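PDB 5MZ5: ALDH21), which is an aldehyde dehydrogenase that oxidises succinic semialdehyde to succinate with NADP(+) as the hydride acceptor. Local coordinates for residues E105-E110 with L222-I227; A408-E413 with V419-K424. All blocks are in the same frame, centred on the assembly; numbering follows the deposited sequence.

Contact 1 of 2, residues E105-E110 with L222-I227; sequences EKVVAE and LILGEI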
ATOM      1  N   GLU A 105      -1.382 -24.389   6.496  1.00 24.60           N
ATOM      2  CA  GLU A 105      -0.493 -24.735   7.606  1.00 23.67           C
ATOM      3  C   GLU A 105      -0.431 -26.246   7.805  1.00 27.15           C
ATOM      4  O   GLU A 105       0.623 -26.768   8.187  1.00 26.76           O
ATOM      5  CB  GLU A 105      -0.915 -24.035   8.908  1.00 24.66           C
ATOM      6  CG  GLU A 105      -0.656 -22.539   8.884  1.00 29.32           C
ATOM      7  CD  GLU A 105      -1.032 -21.814  10.162  1.00 48.79           C
ATOM      8  OE1 GLU A 105      -2.113 -22.091  10.733  1.00 61.12           O
ATOM      9  OE2 GLU A 105      -0.241 -20.945  10.584  1.00 53.08           O
ATOM     10  N   LYS A 106      -1.555 -26.943   7.546  1.00 23.37           N
ATOM     11  CA  LYS A 106      -1.623 -28.399   7.639  1.00 23.91           C
ATOM     12  C   LYS A 106      -0.802 -29.037   6.510  1.00 26.10           C
ATOM     13  O   LYS A 106      -0.186 -30.068   6.726  1.00 24.92           O
ATOM     14  CB  LYS A 106      -3.076 -28.900   7.651  1.00 27.37           C
ATOM     15  CG  LYS A 106      -3.734 -28.749   9.010  1.00 34.02           C
ATOM     16  CD  LYS A 106      -5.201 -29.168   8.968  1.00 42.59           C
ATOM     17  CE  LYS A 106      -5.870 -28.943  10.305  1.00 42.34           C
ATOM     18  NZ  LYS A 106      -7.092 -29.777  10.462  1.00 52.23           N
ATOM     19  N   VAL A 107      -0.754 -28.386   5.323  1.00 22.94           N
ATOM     20  CA  VAL A 107       0.058 -28.842   4.190  1.00 21.94           C
ATOM     21  C   VAL A 107       1.553 -28.689   4.578  1.00 27.21           C
ATOM     22  O   VAL A 107       2.318 -29.628   4.385  1.00 27.00           O
ATOM     23  CB  VAL A 107      -0.284 -28.104   2.852  1.00 23.27           C
ATOM     24  CG1 VAL A 107       0.660 -28.524   1.724  1.00 21.86           C
ATOM     25  CG2 VAL A 107      -1.729 -28.346   2.448  1.00 22.20           C
ATOM     26  N   VAL A 108       1.934 -27.527   5.158  1.00 24.55           N
ATOM     27  CA  VAL A 108       3.297 -27.236   5.639  1.00 25.47           C
ATOM     28  C   VAL A 108       3.771 -28.344   6.620  1.00 32.19           C
ATOM     29  O   VAL A 108       4.849 -28.912   6.413  1.00 32.19           O
ATOM     30  CB  VAL A 108       3.401 -25.809   6.253  1.00 28.34           C
ATOM     31  CG1 VAL A 108       4.704 -25.609   7.030  1.00 28.24           C
ATOM     32  CG2 VAL A 108       3.245 -24.734   5.182  1.00 27.21           C
ATOM     33  N   ALA A 109       2.923 -28.689   7.618  1.00 29.41           N
ATOM     34  CA  ALA A 109       3.182 -29.713   8.635  1.00 30.05           C
ATOM     35  C   ALA A 109       3.368 -31.112   8.035  1.00 33.01           C
ATOM     36  O   ALA A 109       4.286 -31.832   8.439  1.00 31.58           O
ATOM     37  CB  ALA A 109       2.069 -29.725   9.682  1.00 31.00           C
ATOM     38  N   GLU A 110       2.533 -31.476   7.050  1.00 29.59           N
ATOM     39  CA  GLU A 110       2.631 -32.769   6.367  1.00 29.56           C
ATOM     40  C   GLU A 110       3.859 -32.868   5.452  1.00 32.10           C
ATOM     41  O   GLU A 110       4.465 -33.938   5.389  1.00 32.94           O
ATOM     42  CB  GLU A 110       1.340 -33.111   5.629  1.00 31.27           C
ATOM     43  CG  GLU A 110       0.469 -34.119   6.366  1.00 46.43           C
ATOM     44  CD  GLU A 110       0.914 -35.567   6.240  1.00 70.21           C
ATOM     45  OE1 GLU A 110       0.687 -36.167   5.164  1.00 69.09           O
ATOM     46  OE2 GLU A 110       1.467 -36.110   7.224  1.00 61.72           O
ATOM     47  N   LEU A 222       0.343 -35.787  -6.752  1.00 23.52           N
ATOM     48  CA  LEU A 222      -0.539 -36.768  -6.134  1.00 23.67           C
ATOM     49  C   LEU A 222      -0.320 -36.869  -4.631  1.00 27.88           C
ATOM     50  O   LEU A 222      -1.272 -37.148  -3.914  1.00 27.01           O
ATOM     51  CB  LEU A 222      -0.458 -38.142  -6.838  1.00 23.99           C
ATOM     52  CG  LEU A 222      -1.005 -38.173  -8.293  1.00 28.20           C
ATOM     53  CD1 LEU A 222      -0.677 -39.510  -8.968  1.00 27.49           C
ATOM     54  CD2 LEU A 222      -2.520 -37.868  -8.348  1.00 31.12           C
ATOM     55  N   ILE A 223       0.921 -36.598  -4.161  1.00 25.83           N
ATOM     56  CA  ILE A 223       1.278 -36.534  -2.746  1.00 26.47           C
ATOM     57  C   ILE A 223       0.577 -35.309  -2.146  1.00 30.08           C
ATOM     58  O   ILE A 223      -0.018 -35.441  -1.077  1.00 29.99           O
ATOM     59  CB  ILE A 223       2.824 -36.567  -2.495  1.00 29.25           C
ATOM     60  CG1 ILE A 223       3.411 -37.967  -2.838  1.00 29.74           C
ATOM     61  CG2 ILE A 223       3.173 -36.186  -1.048  1.00 28.15           C
ATOM     62  CD1 ILE A 223       5.023 -38.019  -2.961  1.00 30.12           C
ATOM     63  N   LEU A 224       0.552 -34.157  -2.870  1.00 28.06           N
ATOM     64  CA  LEU A 224      -0.179 -32.968  -2.387  1.00 28.83           C
ATOM     65  C   LEU A 224      -1.676 -33.296  -2.241  1.00 31.57           C
ATOM     66  O   LEU A 224      -2.272 -32.923  -1.236  1.00 30.53           O
ATOM     67  CB  LEU A 224       0.040 -31.688  -3.225  1.00 29.05           C
ATOM     68  CG  LEU A 224       1.384 -30.960  -3.038  1.00 36.26           C
ATOM     69  CD1 LEU A 224       1.560 -29.845  -4.083  1.00 35.73           C
ATOM     70  CD2 LEU A 224       1.549 -30.380  -1.607  1.00 39.45           C
ATOM     71  N   GLY A 225      -2.200 -34.089  -3.181  1.00 28.39           N
ATOM     72  CA  GLY A 225      -3.566 -34.601  -3.216  1.00 28.35           C
ATOM     73  C   GLY A 225      -3.898 -35.449  -2.008  1.00 32.02           C
ATOM     74  O   GLY A 225      -4.955 -35.253  -1.412  1.00 31.68           O
ATOM     75  N   GLU A 226      -2.963 -36.349  -1.589  1.00 29.01           N
ATOM     76  CA  GLU A 226      -3.109 -37.204  -0.403  1.00 28.68           C
ATOM     77  C   GLU A 226      -3.200 -36.333   0.848  1.00 30.63           C
ATOM     78  O   GLU A 226      -4.044 -36.574   1.720  1.00 29.73           O
ATOM     79  CB  GLU A 226      -1.911 -38.151  -0.244  1.00 30.37           C
ATOM     80  CG  GLU A 226      -1.813 -39.282  -1.245  1.00 40.08           C
ATOM     81  CD  GLU A 226      -0.480 -40.014  -1.229  1.00 58.11           C
ATOM     82  OE1 GLU A 226      -0.091 -40.532  -2.299  1.00 59.02           O
ATOM     83  OE2 GLU A 226       0.181 -40.059  -0.164  1.00 42.62           O
ATOM     84  N   ILE A 227      -2.306 -35.335   0.933  1.00 26.86           N
ATOM     85  CA  ILE A 227      -2.246 -34.383   2.039  1.00 26.56           C
ATOM     86  C   ILE A 227      -3.574 -33.600   2.106  1.00 30.23           C
ATOM     87  O   ILE A 227      -4.200 -33.567   3.153  1.00 30.97           O
ATOM     88  CB  ILE A 227      -1.003 -33.458   1.890  1.00 28.57           C
ATOM     89  CG1 ILE A 227       0.306 -34.256   2.098  1.00 28.58           C
ATOM     90  CG2 ILE A 227      -1.101 -32.222   2.810  1.00 28.56           C
ATOM     91  CD1 ILE A 227       1.573 -33.598   1.570  1.00 30.30           C
TER

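Contact 2 of 2, residues A408-E413 with V419-K424; sequences ANARKE and VVLLYK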
ATOM      1  N   ALA A 408      22.571 -20.299 -34.986  1.00 42.82           N
ATOM      2  CA  ALA A 408      22.527 -21.622 -34.334  1.00 41.46           C
ATOM      3  C   ALA A 408      21.380 -21.728 -33.324  1.00 43.14           C
ATOM      4  O   ALA A 408      21.119 -20.773 -32.576  1.00 41.94           O
ATOM      5  CB  ALA A 408      23.850 -21.932 -33.657  1.00 42.27           C
ATOM      6  N   ASN A 409      20.687 -22.894 -33.316  1.00 38.01           N
ATOM      7  CA  ASN A 409      19.563 -23.189 -32.414  1.00 36.69           C
ATOM      8  C   ASN A 409      19.935 -23.057 -30.943  1.00 39.78           C
ATOM      9  O   ASN A 409      19.100 -22.611 -30.152  1.00 39.03           O
ATOM     10  CB  ASN A 409      18.993 -24.574 -32.670  1.00 33.43           C
ATOM     11  CG  ASN A 409      18.106 -24.654 -33.875  1.00 50.70           C
ATOM     12  OD1 ASN A 409      17.206 -23.836 -34.074  1.00 45.69           O
ATOM     13  ND2 ASN A 409      18.316 -25.672 -34.691  1.00 44.36           N
ATOM     14  N   ALA A 410      21.188 -23.429 -30.588  1.00 36.13           N
ATOM     15  CA  ALA A 410      21.720 -23.341 -29.225  1.00 35.22           C
ATOM     16  C   ALA A 410      21.730 -21.879 -28.743  1.00 38.18           C
ATOM     17  O   ALA A 410      21.548 -21.645 -27.555  1.00 37.70           O
ATOM     18  CB  ALA A 410      23.121 -23.934 -29.164  1.00 36.17           C
ATOM     19  N   ARG A 411      21.877 -20.908 -29.666  1.00 34.25           N
ATOM     20  CA  ARG A 411      21.882 -19.483 -29.337  1.00 33.94           C
ATOM     21  C   ARG A 411      20.476 -18.846 -29.383  1.00 38.23           C
ATOM     22  O   ARG A 411      20.116 -18.080 -28.489  1.00 37.86           O
ATOM     23  CB  ARG A 411      22.902 -18.725 -30.227  1.00 31.86           C
ATOM     24  CG  ARG A 411      22.917 -17.185 -30.088  1.00 32.28           C
ATOM     25  CD  ARG A 411      23.096 -16.663 -28.655  1.00 29.47           C
ATOM     26  NE  ARG A 411      23.036 -15.199 -28.592  1.00 35.93           N
ATOM     27  CZ  ARG A 411      21.914 -14.481 -28.544  1.00 45.58           C
ATOM     28  NH1 ARG A 411      20.734 -15.082 -28.515  1.00 30.00           N
ATOM     29  NH2 ARG A 411      21.969 -13.158 -28.519  1.00 33.45           N
ATOM     30  N   LYS A 412      19.694 -19.177 -30.410  1.00 35.38           N
ATOM     31  CA  LYS A 412      18.360 -18.643 -30.677  1.00 34.66           C
ATOM     32  C   LYS A 412      17.267 -19.188 -29.738  1.00 39.56           C
ATOM     33  O   LYS A 412      16.375 -18.435 -29.325  1.00 38.72           O
ATOM     34  CB  LYS A 412      18.027 -18.912 -32.160  1.00 37.17           C
ATOM     35  CG  LYS A 412      16.679 -18.405 -32.678  1.00 51.72           C
ATOM     36  CD  LYS A 412      16.577 -18.456 -34.222  1.00 63.84           C
ATOM     37  CE  LYS A 412      16.949 -19.772 -34.897  1.00 81.25           C
ATOM     38  NZ  LYS A 412      15.980 -20.866 -34.612  1.00 89.85           N
ATOM     39  N   GLU A 413      17.322 -20.490 -29.419  1.00 34.92           N
ATOM     40  CA  GLU A 413      16.285 -21.156 -28.628  1.00 32.79           C
ATOM     41  C   GLU A 413      16.740 -21.559 -27.235  1.00 36.91           C
ATOM     42  O   GLU A 413      17.939 -21.610 -26.954  1.00 36.71           O
ATOM     43  CB  GLU A 413      15.783 -22.427 -29.364  1.00 33.83           C
ATOM     44  CG  GLU A 413      15.462 -22.272 -30.841  1.00 42.11           C
ATOM     45  CD  GLU A 413      14.328 -21.331 -31.197  1.00 65.63           C
ATOM     46  OE1 GLU A 413      13.430 -21.108 -30.352  1.00 54.86           O
ATOM     47  OE2 GLU A 413      14.330 -20.826 -32.342  1.00 73.45           O
ATOM     48  N   VAL A 419      24.224 -26.697 -20.866  1.00 26.63           N
ATOM     49  CA  VAL A 419      24.988 -26.032 -21.916  1.00 25.23           C
ATOM     50  C   VAL A 419      25.046 -24.546 -21.666  1.00 28.99           C
ATOM     51  O   VAL A 419      23.999 -23.916 -21.491  1.00 28.23           O
ATOM     52  CB  VAL A 419      24.464 -26.344 -23.358  1.00 27.45           C
ATOM     53  CG1 VAL A 419      25.429 -25.809 -24.426  1.00 27.54           C
ATOM     54  CG2 VAL A 419      24.232 -27.832 -23.564  1.00 26.54           C
ATOM     55  N   VAL A 420      26.273 -23.987 -21.683  1.00 26.82           N
ATOM     56  CA  VAL A 420      26.535 -22.558 -21.502  1.00 27.26           C
ATOM     57  C   VAL A 420      27.262 -21.994 -22.718  1.00 32.07           C
ATOM     58  O   VAL A 420      28.286 -22.533 -23.139  1.00 30.96           O
ATOM     59  CB  VAL A 420      27.295 -22.244 -20.181  1.00 31.00           C
ATOM     60  CG1 VAL A 420      27.619 -20.752 -20.062  1.00 30.27           C
ATOM     61  CG2 VAL A 420      26.502 -22.714 -18.966  1.00 30.11           C
ATOM     62  N   LEU A 421      26.720 -20.905 -23.279  1.00 30.19           N
ATOM     63  CA  LEU A 421      27.325 -20.208 -24.407  1.00 30.32           C
ATOM     64  C   LEU A 421      28.107 -19.012 -23.898  1.00 35.21           C
ATOM     65  O   LEU A 421      27.523 -18.075 -23.360  1.00 35.06           O
ATOM     66  CB  LEU A 421      26.291 -19.794 -25.461  1.00 30.17           C
ATOM     67  CG  LEU A 421      25.432 -20.903 -26.076  1.00 34.90           C
ATOM     68  CD1 LEU A 421      24.754 -20.409 -27.302  1.00 35.61           C
ATOM     69  CD2 LEU A 421      26.247 -22.141 -26.421  1.00 34.39           C
ATOM     70  N   LEU A 422      29.439 -19.079 -24.032  1.00 32.87           N
ATOM     71  CA  LEU A 422      30.374 -18.056 -23.570  1.00 32.79           C
ATOM     72  C   LEU A 422      30.708 -17.033 -24.644  1.00 36.19           C
ATOM     73  O   LEU A 422      30.980 -17.388 -25.793  1.00 35.74           O
ATOM     74  CB  LEU A 422      31.658 -18.739 -23.053  1.00 33.22           C
ATOM     75  CG  LEU A 422      32.772 -17.862 -22.466  1.00 37.44           C
ATOM     76  CD1 LEU A 422      32.291 -17.048 -21.242  1.00 36.64           C
ATOM     77  CD2 LEU A 422      33.961 -18.716 -22.081  1.00 40.71           C
ATOM     78  N   TYR A 423      30.702 -15.754 -24.249  1.00 32.52           N
ATOM     79  CA  TYR A 423      31.015 -14.609 -25.115  1.00 31.97           C
ATOM     80  C   TYR A 423      31.839 -13.573 -24.366  1.00 35.48           C
ATOM     81  O   TYR A 423      31.737 -13.432 -23.144  1.00 34.51           O
ATOM     82  CB  TYR A 423      29.725 -13.933 -25.631  1.00 31.72           C
ATOM     83  CG  TYR A 423      28.812 -14.850 -26.411  1.00 31.32           C
ATOM     84  CD1 TYR A 423      29.049 -15.123 -27.756  1.00 33.56           C
ATOM     85  CD2 TYR A 423      27.713 -15.459 -25.802  1.00 30.93           C
ATOM     86  CE1 TYR A 423      28.222 -15.984 -28.479  1.00 35.29           C
ATOM     87  CE2 TYR A 423      26.870 -16.315 -26.517  1.00 31.53           C
ATOM     88  CZ  TYR A 423      27.130 -16.575 -27.857  1.00 39.59           C
ATOM     89  OH  TYR A 423      26.314 -17.415 -28.581  1.00 36.31           O
ATOM     90  N   LYS A 424      32.617 -12.817 -25.129  1.00 31.76           N
ATOM     91  CA  LYS A 424      33.448 -11.722 -24.657  1.00 30.96           C
ATOM     92  C   LYS A 424      32.805 -10.423 -25.138  1.00 32.15           C
ATOM     93  O   LYS A 424      32.196 -10.395 -26.210  1.00 29.81           O
ATOM     94  CB  LYS A 424      34.855 -11.855 -25.264  1.00 33.12           C
ATOM     95  CG  LYS A 424      35.882 -10.824 -24.770  1.00 36.91           C
ATOM     96  CD  LYS A 424      37.285 -10.980 -25.401  1.00 37.73           C
ATOM     97  CE  LYS A 424      37.434 -10.762 -26.886  1.00 58.66           C
ATOM     98  NZ  LYS A 424      38.781 -11.199 -27.356  1.00 66.80           N
TER

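Contact 1 of 2, residues E105-E110 with L222-I227
V107 and I227 meet where two helical segments, 105-110 and 222-227, cross at 119° with axes 10.5 Å apart. V107 CA and I227 CA lie 6.4 Å from each other, the nearest such pair. I227 has the largest share of the contact. Its CG2, anti to the backbone N (CG1 is anti to the carbonyl carbon, chi1 -68°), settles against the other helix, 3.8 Å from V107 CA and 3.8 Å from E110 CB. V107 branches both ways: its CG2 reaches I227 CG2 at 3.9 Å, while CG1 touches L224 CD2, also at 3.9 Å, each pair of side chains crossing at roughly a right angle. The contact joins helix 97-113 to helix 219-229, which follows strand 209-212 of the Rossmann-type coenzyme domain of the aldehyde dehydrogenase fold. F144 of helix 130-151 packs against both V107 and L224, and I231 adds to the cover of V107. The partly exposed E110 points its CB at the other helix, and its chain bends at chi2 (-79°), bringing OE1 to 3.6 Å from I227 CG1. The same OE1 forms a salt bridge with K230, just past the end of helix 219-229.

Contact 2 of 2, residues A408-E413 with V419-K424
R411 and L421 touch through the base of the arginine: L421 CD1 lies 3.6 Å from R411 CA and 3.8 Å from its CB. The same methyl sits 3.4 Å from A410 O, so one leucine branch meets two consecutive helical residues. Farther along the strand, Y423 brings its OH to the bend of the arginine chain, 3.3 Å from R411 CD. R411 CG stands anti to the backbone N (chi1 174°) and the chain then turns at chi2 (54°); the hydroxyl lies at the guanidinium edge near its plane, and the Y423 ring and R411 guanidinium planes are 73° apart. A second shell fixes both polar ends. Y423 OH hydrogen-bonds V404 O, its ring meets that of Y327 at a small angle, and R411 NH2 pairs with E434 and bonds N437 O. The contact packs short helix 409-412 on strand 419-425 within the beta-alpha-beta unit that strand 395-402 begins. With an alanine here, R411's place would probably leave E434 without this cationic mate and open a gap beside the Y423 hydroxyl. The strand thus meets the arginine through CA and aliphatic carbons, while the guanidinium charge, with R325 close by, is probably balanced by E434, outside the two segments.

Overall arrangement
Contacts 1 and 2 lie on opposite sides of the chain's centre, their own centres 40 Å apart and their nearest atoms about 28 Å apart, and they follow one another along the sequence without touching. Contact 1 ties helix 219-229 of the Rossmann-type coenzyme domain to helix 97-113; contact 2 belongs to a separate mixed sheet, in which strand 419-425 pairs with strands 323-329 and 395-402. No coenzyme is bound in this chain. The side chain of L224 is about 9 Å from that of S186, which binds NADP(+), and about 12 Å from that of the succinate-binding R139; the A410 side chain is about 10 Å from that of E414, also an NADP(+) binder and next to segment 408-413 in sequence.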